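Local coordinates for protein putative methylthioribose-1-phosphate isomerase (PDB 6A34) that probably catalyses the interconversion of methylthioribose-1-phosphate and methylthioribulose-1-phosphate in the methionine salvage pathway, at residues Y73-K78 against L131-A136; G253-K258 against I273-V278; M286-K289 against D293-I296. All coordinates share one frame; numbering follows the deposited sequence.

Contact 1 of 3, residues Y73-K78 against L131-A136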
loop_
_atom_site.group_PDB
_atom_site.type_symbol
_atom_site.label_atom_id
_atom_site.label_comp_id
_atom_site.label_asym_id
_atom_site.label_seq_id
_atom_site.Cartn_x
_atom_site.Cartn_y
_atom_site.Cartn_z
ATOM N N TYR A 73 -21.789 -34.334 11.048
ATOM C CA TYR A 73 -23.170 -34.603 11.343
ATOM C C TYR A 73 -23.453 -36.100 11.175
ATOM O O TYR A 73 -24.116 -36.709 12.020
ATOM C CB TYR A 73 -24.131 -33.799 10.469
ATOM C CG TYR A 73 -25.535 -34.282 10.671
ATOM C CD1 TYR A 73 -26.225 -33.996 11.845
ATOM C CD2 TYR A 73 -26.129 -35.109 9.734
ATOM C CE1 TYR A 73 -27.491 -34.523 12.082
ATOM C CE2 TYR A 73 -27.390 -35.640 9.955
ATOM C CZ TYR A 73 -28.070 -35.349 11.130
ATOM O OH TYR A 73 -29.307 -35.885 11.297
ATOM N N ALA A 74 -22.979 -36.679 10.067
ATOM C CA ALA A 74 -23.274 -38.070 9.732
ATOM C C ALA A 74 -22.725 -39.036 10.806
ATOM O O ALA A 74 -23.394 -39.995 11.180
ATOM C CB ALA A 74 -22.718 -38.384 8.362
ATOM N N GLU A 75 -21.512 -38.777 11.311
ATOM C CA GLU A 75 -20.832 -39.672 12.263
ATOM C C GLU A 75 -21.274 -39.441 13.726
ATOM O O GLU A 75 -20.920 -40.203 14.593
ATOM C CB GLU A 75 -19.319 -39.522 12.079
ATOM C CG GLU A 75 -18.863 -40.074 10.733
ATOM C CD GLU A 75 -17.375 -40.313 10.591
ATOM O OE1 GLU A 75 -16.587 -39.484 11.100
ATOM O OE2 GLU A 75 -17.009 -41.344 9.986
ATOM N N THR A 76 -22.078 -38.407 13.966
ATOM C CA THR A 76 -22.347 -37.804 15.290
ATOM C C THR A 76 -23.855 -37.840 15.579
ATOM O O THR A 76 -24.252 -37.807 16.730
ATOM C CB THR A 76 -21.712 -36.401 15.300
ATOM O OG1 THR A 76 -20.514 -36.478 16.075
ATOM C CG2 THR A 76 -22.585 -35.278 15.796
ATOM N N SER A 77 -24.684 -37.901 14.526
ATOM C CA SER A 77 -26.145 -37.862 14.642
ATOM C C SER A 77 -26.612 -38.973 15.587
ATOM O O SER A 77 -26.233 -40.129 15.427
ATOM C CB SER A 77 -26.817 -38.018 13.313
ATOM O OG SER A 77 -28.232 -38.069 13.465
ATOM N N LYS A 78 -27.498 -38.595 16.504
ATOM C CA LYS A 78 -28.113 -39.485 17.447
ATOM C C LYS A 78 -29.401 -40.081 16.870
ATOM O O LYS A 78 -30.125 -40.716 17.610
ATOM C CB LYS A 78 -28.395 -38.714 18.737
ATOM C CG LYS A 78 -27.162 -38.129 19.423
ATOM C CD LYS A 78 -26.308 -39.164 20.116
ATOM C CE LYS A 78 -24.902 -38.692 20.445
ATOM N NZ LYS A 78 -23.882 -39.349 19.588
ATOM N N LEU A 131 -21.453 -42.470 2.430
ATOM C CA LEU A 131 -21.394 -41.690 1.228
ATOM C C LEU A 131 -21.090 -40.214 1.550
ATOM O O LEU A 131 -20.265 -39.598 0.873
ATOM C CB LEU A 131 -22.722 -41.820 0.489
ATOM C CG LEU A 131 -22.873 -43.078 -0.358
ATOM C CD1 LEU A 131 -24.316 -43.240 -0.791
ATOM C CD2 LEU A 131 -21.942 -43.062 -1.554
ATOM N N ILE A 132 -21.765 -39.672 2.565
ATOM C CA ILE A 132 -21.581 -38.297 2.967
ATOM C C ILE A 132 -20.123 -38.070 3.351
ATOM O O ILE A 132 -19.538 -37.088 2.945
ATOM C CB ILE A 132 -22.485 -37.945 4.157
ATOM C CG1 ILE A 132 -23.953 -37.868 3.748
ATOM C CG2 ILE A 132 -22.013 -36.664 4.835
ATOM C CD1 ILE A 132 -24.888 -37.876 4.928
ATOM N N VAL A 133 -19.582 -38.961 4.193
ATOM C CA VAL A 133 -18.252 -38.788 4.713
ATOM C C VAL A 133 -17.273 -38.867 3.531
ATOM O O VAL A 133 -16.321 -38.046 3.422
ATOM C CB VAL A 133 -17.918 -39.813 5.819
ATOM C CG1 VAL A 133 -16.431 -39.802 6.179
ATOM C CG2 VAL A 133 -18.785 -39.614 7.059
ATOM N N GLN A 134 -17.516 -39.843 2.649
ATOM C CA GLN A 134 -16.654 -40.086 1.533
ATOM C C GLN A 134 -16.616 -38.834 0.633
ATOM O O GLN A 134 -15.551 -38.441 0.184
ATOM C CB GLN A 134 -17.109 -41.326 0.756
ATOM C CG GLN A 134 -16.321 -41.562 -0.526
ATOM C CD GLN A 134 -16.709 -42.841 -1.227
ATOM O OE1 GLN A 134 -16.052 -43.872 -1.088
ATOM N NE2 GLN A 134 -17.784 -42.778 -1.988
ATOM N N GLU A 135 -17.792 -38.281 0.341
ATOM C CA GLU A 135 -17.951 -37.097 -0.441
ATOM C C GLU A 135 -17.171 -35.910 0.153
ATOM O O GLU A 135 -16.544 -35.189 -0.608
ATOM C CB GLU A 135 -19.426 -36.722 -0.585
ATOM C CG GLU A 135 -19.740 -36.056 -1.915
ATOM C CD GLU A 135 -19.318 -36.818 -3.168
ATOM O OE1 GLU A 135 -18.968 -38.015 -3.052
ATOM O OE2 GLU A 135 -19.360 -36.215 -4.275
ATOM N N ALA A 136 -17.220 -35.711 1.480
ATOM C CA ALA A 136 -16.518 -34.600 2.114
ATOM C C ALA A 136 -15.005 -34.763 1.923
ATOM O O ALA A 136 -14.304 -33.785 1.646
ATOM C CB ALA A 136 -16.897 -34.482 3.570
#
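E75 lies nearly perpendicular to V133, laying the outer part of its chain over one methyl group. Its CB still stands well back from V133, but the first torsion places CG anti to the carbonyl carbon (chi1 -68°), and from there the extended chain reaches over the valine. CG makes the nearest approach, 3.7 Å from V133 CG2. CD follows at 3.9 Å from the same methyl, and OE2 ends beside both branches, 3.8 Å from V133 CG2 and 4.1 Å from V133 CG1. The other carboxylate oxygen, OE1, is hydrogen-bonded to the hydroxyl of Y19, which probably helps to fix the carboxylate. One residue earlier, the buried A74 directs its CB toward helix 125-157, where it meets I132 CG2 at 4.0 Å and I132 CD1 at 4.1 Å. The CA atoms of A74 and I132 are 7.0 Å apart, a spacing consistent with the small alanine side chain. The contact thus joins the last turn of helix 59-76, before S77 departs from helical geometry, to the long helix 125-157. I132 also packs on F85 and F89 of helix 82-97 and V117 of helix 104-119, which places the contact within a bundle of helices.

Contact 2 of 3, residues G253-K258 against I273-V278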
loop_
_atom_site.group_PDB
_atom_site.type_symbol
_atom_site.label_atom_id
_atom_site.label_comp_id
_atom_site.label_asym_id
_atom_site.label_seq_id
_atom_site.Cartn_x
_atom_site.Cartn_y
_atom_site.Cartn_z
ATOM N N GLY A 253 -10.415 -14.159 -20.691
ATOM C CA GLY A 253 -9.180 -14.167 -19.917
ATOM C C GLY A 253 -9.035 -12.993 -18.954
ATOM O O GLY A 253 -8.164 -13.049 -18.085
ATOM N N ASP A 254 -9.869 -11.949 -19.086
ATOM C CA ASP A 254 -9.923 -10.877 -18.062
ATOM C C ASP A 254 -10.134 -11.584 -16.724
ATOM O O ASP A 254 -10.803 -12.622 -16.674
ATOM C CB ASP A 254 -11.025 -9.838 -18.304
ATOM C CG ASP A 254 -10.949 -9.077 -19.621
ATOM O OD1 ASP A 254 -9.925 -9.199 -20.314
ATOM O OD2 ASP A 254 -11.952 -8.400 -19.968
ATOM N N PHE A 255 -9.523 -11.077 -15.651
ATOM C CA PHE A 255 -9.770 -11.671 -14.344
ATOM C C PHE A 255 -9.824 -10.605 -13.246
ATOM O O PHE A 255 -9.193 -9.551 -13.330
ATOM C CB PHE A 255 -8.739 -12.756 -14.021
ATOM C CG PHE A 255 -7.334 -12.270 -13.789
ATOM C CD1 PHE A 255 -6.547 -11.841 -14.844
ATOM C CD2 PHE A 255 -6.780 -12.281 -12.526
ATOM C CE1 PHE A 255 -5.252 -11.392 -14.625
ATOM C CE2 PHE A 255 -5.488 -11.830 -12.318
ATOM C CZ PHE A 255 -4.735 -11.365 -13.357
ATOM N N ALA A 256 -10.609 -10.939 -12.221
ATOM C CA ALA A 256 -10.724 -10.223 -10.979
ATOM C C ALA A 256 -9.746 -10.816 -9.966
ATOM O O ALA A 256 -9.596 -12.023 -9.876
ATOM C CB ALA A 256 -12.146 -10.315 -10.482
ATOM N N ASN A 257 -9.039 -9.956 -9.240
ATOM C CA ASN A 257 -8.160 -10.431 -8.159
ATOM C C ASN A 257 -8.049 -9.282 -7.156
ATOM O O ASN A 257 -8.514 -8.180 -7.466
ATOM C CB ASN A 257 -6.815 -10.948 -8.682
ATOM C CG ASN A 257 -6.073 -11.791 -7.665
ATOM O OD1 ASN A 257 -6.645 -12.730 -7.108
ATOM N ND2 ASN A 257 -4.832 -11.422 -7.359
ATOM N N LYS A 258 -7.469 -9.563 -5.976
ATOM C CA LYS A 258 -7.331 -8.596 -4.924
ATOM C C LYS A 258 -6.769 -7.306 -5.504
ATOM O O LYS A 258 -5.788 -7.328 -6.309
ATOM C CB LYS A 258 -6.380 -9.038 -3.802
ATOM C CG LYS A 258 -6.759 -8.517 -2.419
ATOM C CD LYS A 258 -8.154 -8.972 -1.955
ATOM C CE LYS A 258 -8.342 -9.011 -0.452
ATOM N NZ LYS A 258 -9.781 -8.929 -0.070
ATOM N N ILE A 273 8.200 -7.957 -17.775
ATOM C CA ILE A 273 8.280 -9.024 -16.851
ATOM C C ILE A 273 7.091 -9.935 -17.109
ATOM O O ILE A 273 5.934 -9.506 -17.123
ATOM C CB ILE A 273 8.308 -8.511 -15.401
ATOM C CG1 ILE A 273 9.491 -7.564 -15.155
ATOM C CG2 ILE A 273 8.355 -9.680 -14.454
ATOM C CD1 ILE A 273 9.464 -6.857 -13.824
ATOM N N PRO A 274 7.346 -11.230 -17.381
ATOM C CA PRO A 274 6.268 -12.198 -17.498
ATOM C C PRO A 274 5.335 -12.130 -16.280
ATOM O O PRO A 274 5.774 -12.010 -15.162
ATOM C CB PRO A 274 6.986 -13.551 -17.611
ATOM C CG PRO A 274 8.354 -13.244 -18.094
ATOM C CD PRO A 274 8.661 -11.831 -17.615
ATOM N N PHE A 275 4.037 -12.220 -16.551
ATOM C CA PHE A 275 2.989 -12.006 -15.603
ATOM C C PHE A 275 1.936 -13.104 -15.773
ATOM O O PHE A 275 1.257 -13.176 -16.816
ATOM C CB PHE A 275 2.392 -10.621 -15.865
ATOM C CG PHE A 275 1.245 -10.250 -14.975
ATOM C CD1 PHE A 275 1.464 -9.658 -13.750
ATOM C CD2 PHE A 275 -0.049 -10.528 -15.340
ATOM C CE1 PHE A 275 0.401 -9.317 -12.932
ATOM C CE2 PHE A 275 -1.109 -10.181 -14.522
ATOM C CZ PHE A 275 -0.886 -9.593 -13.314
ATOM N N PHE A 276 1.793 -13.941 -14.750
ATOM C CA PHE A 276 0.882 -15.093 -14.785
ATOM C C PHE A 276 -0.173 -15.024 -13.689
ATOM O O PHE A 276 0.111 -14.623 -12.562
ATOM C CB PHE A 276 1.650 -16.390 -14.584
ATOM C CG PHE A 276 2.592 -16.754 -15.699
ATOM C CD1 PHE A 276 3.891 -16.272 -15.719
ATOM C CD2 PHE A 276 2.189 -17.619 -16.694
ATOM C CE1 PHE A 276 4.763 -16.636 -16.733
ATOM C CE2 PHE A 276 3.058 -17.982 -17.707
ATOM C CZ PHE A 276 4.349 -17.501 -17.718
ATOM N N ALA A 277 -1.372 -15.477 -14.037
ATOM C CA ALA A 277 -2.418 -15.845 -13.115
ATOM C C ALA A 277 -2.410 -17.371 -12.989
ATOM O O ALA A 277 -2.119 -18.068 -13.964
ATOM C CB ALA A 277 -3.760 -15.367 -13.638
ATOM N N VAL A 278 -2.728 -17.873 -11.798
ATOM C CA VAL A 278 -2.843 -19.281 -11.534
ATOM C C VAL A 278 -4.163 -19.483 -10.792
ATOM O O VAL A 278 -4.432 -18.768 -9.800
ATOM C CB VAL A 278 -1.635 -19.831 -10.743
ATOM C CG1 VAL A 278 -1.300 -19.005 -9.508
ATOM C CG2 VAL A 278 -1.830 -21.292 -10.348
#
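The backbone N of F275, a residue whose ring meets F255 across this contact, is hydrogen-bonded to T332 OG1, while on the other side F255 pairs through its backbone with T326 of strand 323-326. Between the two segments themselves the contact is wholly apolar. F255 does most of the work. Its CG sits between the backbone N and the carbonyl carbon (chi1 68°), and this sends the ring out of strand 255-258 toward strand 275-278. The methyl of A277 lies over one face in a CH-pi contact, with CB 4.2 Å from the ring centroid and 14° off the ring normal. F275 arrives from the opposite direction, its CG anti to the backbone N (chi1 178°), and meets F255 rim to rim. F275 CE2 lies in the plane of the F255 ring, 4.0 Å from F255 CZ, so the two phenyl groups do not stack. V244 and T261 also touch F255, while L264, A265 and A268 of helix 261-270 pack against F275; that helix connects the two strands, which belong to different sheets. Dispersion and shape, rather than directional bonds, therefore hold this buried junction together, on the same strand that carries N257 and K258, predicted to bind the substrate.

Contact 3 of 3, residues M286-K289 against D293-I296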
loop_
_atom_site.group_PDB
_atom_site.type_symbol
_atom_site.label_atom_id
_atom_site.label_comp_id
_atom_site.label_asym_id
_atom_site.label_seq_id
_atom_site.Cartn_x
_atom_site.Cartn_y
_atom_site.Cartn_z
ATOM N N MET A 286 -17.120 -19.043 -17.551
ATOM C CA MET A 286 -17.261 -18.968 -18.999
ATOM C C MET A 286 -18.606 -18.322 -19.387
ATOM O O MET A 286 -18.818 -17.993 -20.549
ATOM C CB MET A 286 -17.117 -20.362 -19.624
ATOM C CG MET A 286 -16.262 -20.342 -20.868
ATOM S SD MET A 286 -14.492 -20.098 -20.506
ATOM C CE MET A 286 -13.855 -21.637 -21.155
ATOM N N GLU A 287 -19.481 -18.084 -18.401
ATOM C CA GLU A 287 -20.752 -17.366 -18.611
ATOM C C GLU A 287 -20.514 -15.887 -18.942
ATOM O O GLU A 287 -21.284 -15.318 -19.717
ATOM C CB GLU A 287 -21.654 -17.424 -17.372
ATOM C CG GLU A 287 -22.915 -18.238 -17.574
ATOM C CD GLU A 287 -22.678 -19.736 -17.606
ATOM O OE1 GLU A 287 -22.039 -20.219 -18.571
ATOM O OE2 GLU A 287 -23.113 -20.409 -16.650
ATOM N N LEU A 288 -19.515 -15.252 -18.305
ATOM C CA LEU A 288 -19.229 -13.814 -18.527
ATOM C C LEU A 288 -18.214 -13.672 -19.668
ATOM O O LEU A 288 -17.230 -14.390 -19.709
ATOM C CB LEU A 288 -18.691 -13.173 -17.243
ATOM C CG LEU A 288 -19.545 -13.300 -15.980
ATOM C CD1 LEU A 288 -18.884 -12.553 -14.830
ATOM C CD2 LEU A 288 -20.960 -12.763 -16.177
ATOM N N LYS A 289 -18.446 -12.717 -20.572
ATOM C CA LYS A 289 -17.661 -12.582 -21.791
ATOM C C LYS A 289 -16.384 -11.772 -21.515
ATOM O O LYS A 289 -15.355 -12.016 -22.125
ATOM C CB LYS A 289 -18.477 -11.895 -22.888
ATOM C CG LYS A 289 -19.626 -12.712 -23.477
ATOM C CD LYS A 289 -20.444 -11.915 -24.505
ATOM C CE LYS A 289 -21.835 -12.468 -24.789
ATOM N NZ LYS A 289 -22.887 -11.419 -24.909
ATOM N N ASP A 293 -18.183 -7.098 -17.101
ATOM C CA ASP A 293 -19.366 -7.807 -16.547
ATOM C C ASP A 293 -19.121 -8.291 -15.107
ATOM O O ASP A 293 -20.025 -8.832 -14.491
ATOM C CB ASP A 293 -19.766 -9.012 -17.418
ATOM C CG ASP A 293 -19.901 -8.702 -18.903
ATOM O OD1 ASP A 293 -20.466 -7.604 -19.232
ATOM O OD2 ASP A 293 -19.426 -9.546 -19.736
ATOM N N ILE A 294 -17.892 -8.163 -14.589
ATOM C CA ILE A 294 -17.621 -8.528 -13.200
ATOM C C ILE A 294 -18.063 -7.372 -12.314
ATOM O O ILE A 294 -17.612 -6.245 -12.502
ATOM C CB ILE A 294 -16.139 -8.872 -12.976
ATOM C CG1 ILE A 294 -15.659 -9.956 -13.941
ATOM C CG2 ILE A 294 -15.906 -9.277 -11.529
ATOM C CD1 ILE A 294 -14.157 -10.042 -14.041
ATOM N N PRO A 295 -19.019 -7.590 -11.382
ATOM C CA PRO A 295 -19.489 -6.512 -10.511
ATOM C C PRO A 295 -18.439 -6.213 -9.431
ATOM O O PRO A 295 -17.900 -7.157 -8.870
ATOM C CB PRO A 295 -20.769 -7.088 -9.883
ATOM C CG PRO A 295 -20.538 -8.594 -9.886
ATOM C CD PRO A 295 -19.707 -8.875 -11.125
ATOM N N ILE A 296 -18.191 -4.924 -9.150
ATOM C CA ILE A 296 -17.150 -4.505 -8.193
ATOM C C ILE A 296 -17.750 -4.408 -6.787
ATOM O O ILE A 296 -18.659 -3.635 -6.536
ATOM C CB ILE A 296 -16.468 -3.180 -8.600
ATOM C CG1 ILE A 296 -16.015 -3.143 -10.067
ATOM C CG2 ILE A 296 -15.295 -2.926 -7.670
ATOM C CD1 ILE A 296 -14.967 -4.200 -10.446
#
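D293 and L288 bury the most surface in this contact, and their side chains run antiparallel alongside one another. L288 points at the other segment and uses both branches. CD1 comes to 3.9 Å from the backbone oxygen of D293, and CD2 lies 4.1 Å from D293 CB, so the leucine packs along the base of the aspartate and not against its carboxylate. CD1 is also turned to I294, whose CG1 it approaches to 4.2 Å, adding an apolar touch on the following residue.

The carboxylate of D293 goes the other way, back along the chain toward K289. With CG anti to its own carbonyl carbon (chi1 -50°), D293 brings OD2 to the K289 backbone N at 3.4 Å. The bond is weak and bent, with an angle of 137° at the hydrogen. The same oxygen accepts a second weak bond from the N of S290, so two successive amides share it and neither holds it firmly. K289 otherwise contributes its CB, 4.0 Å from D293 OD2; beyond CB the chain departs. K289 NZ remains 6.5 Å from D293 OD2, too far for a salt bridge, although the opposite charges may attract weakly across the surface.

These contacts close a tight turn, with three residues between the segments, within the longer loop from strand 284-285 to helix 302-305. L288 bonds through its backbone to A251 and packs on R248 and V250, I294 packs on V250 and on V325 of strand 323-326, and farther along I296 meets F232 of the second subunit. The turn therefore lies against the four-stranded sheet containing strands 248-250 and 323-326, with its outgoing arm leading to the dimer interface.

How the contacts relate
The three contacts follow one another along the chain without overlap. Contact 1 belongs to the helical part, joining helices 59-76 and 125-157; its centre is 38 Å from that of contact 2, on the opposite side of the chain's centre, and 36 Å from that of contact 3. Contacts 2 and 3 are neighbours, their centres 15 Å apart, and they touch where A256 CB meets I294 CG2 at 4.0 Å. D254 OD2 also bonds to the N of G291, between the segments of contact 3. Contact 2 joins the seven- and four-stranded sheets, and contact 3 flanks the smaller one. Both thus belong to the region around the predicted proton donor D247, whereas contact 1 packs helices remote from the predicted substrate-binding and catalytic residues.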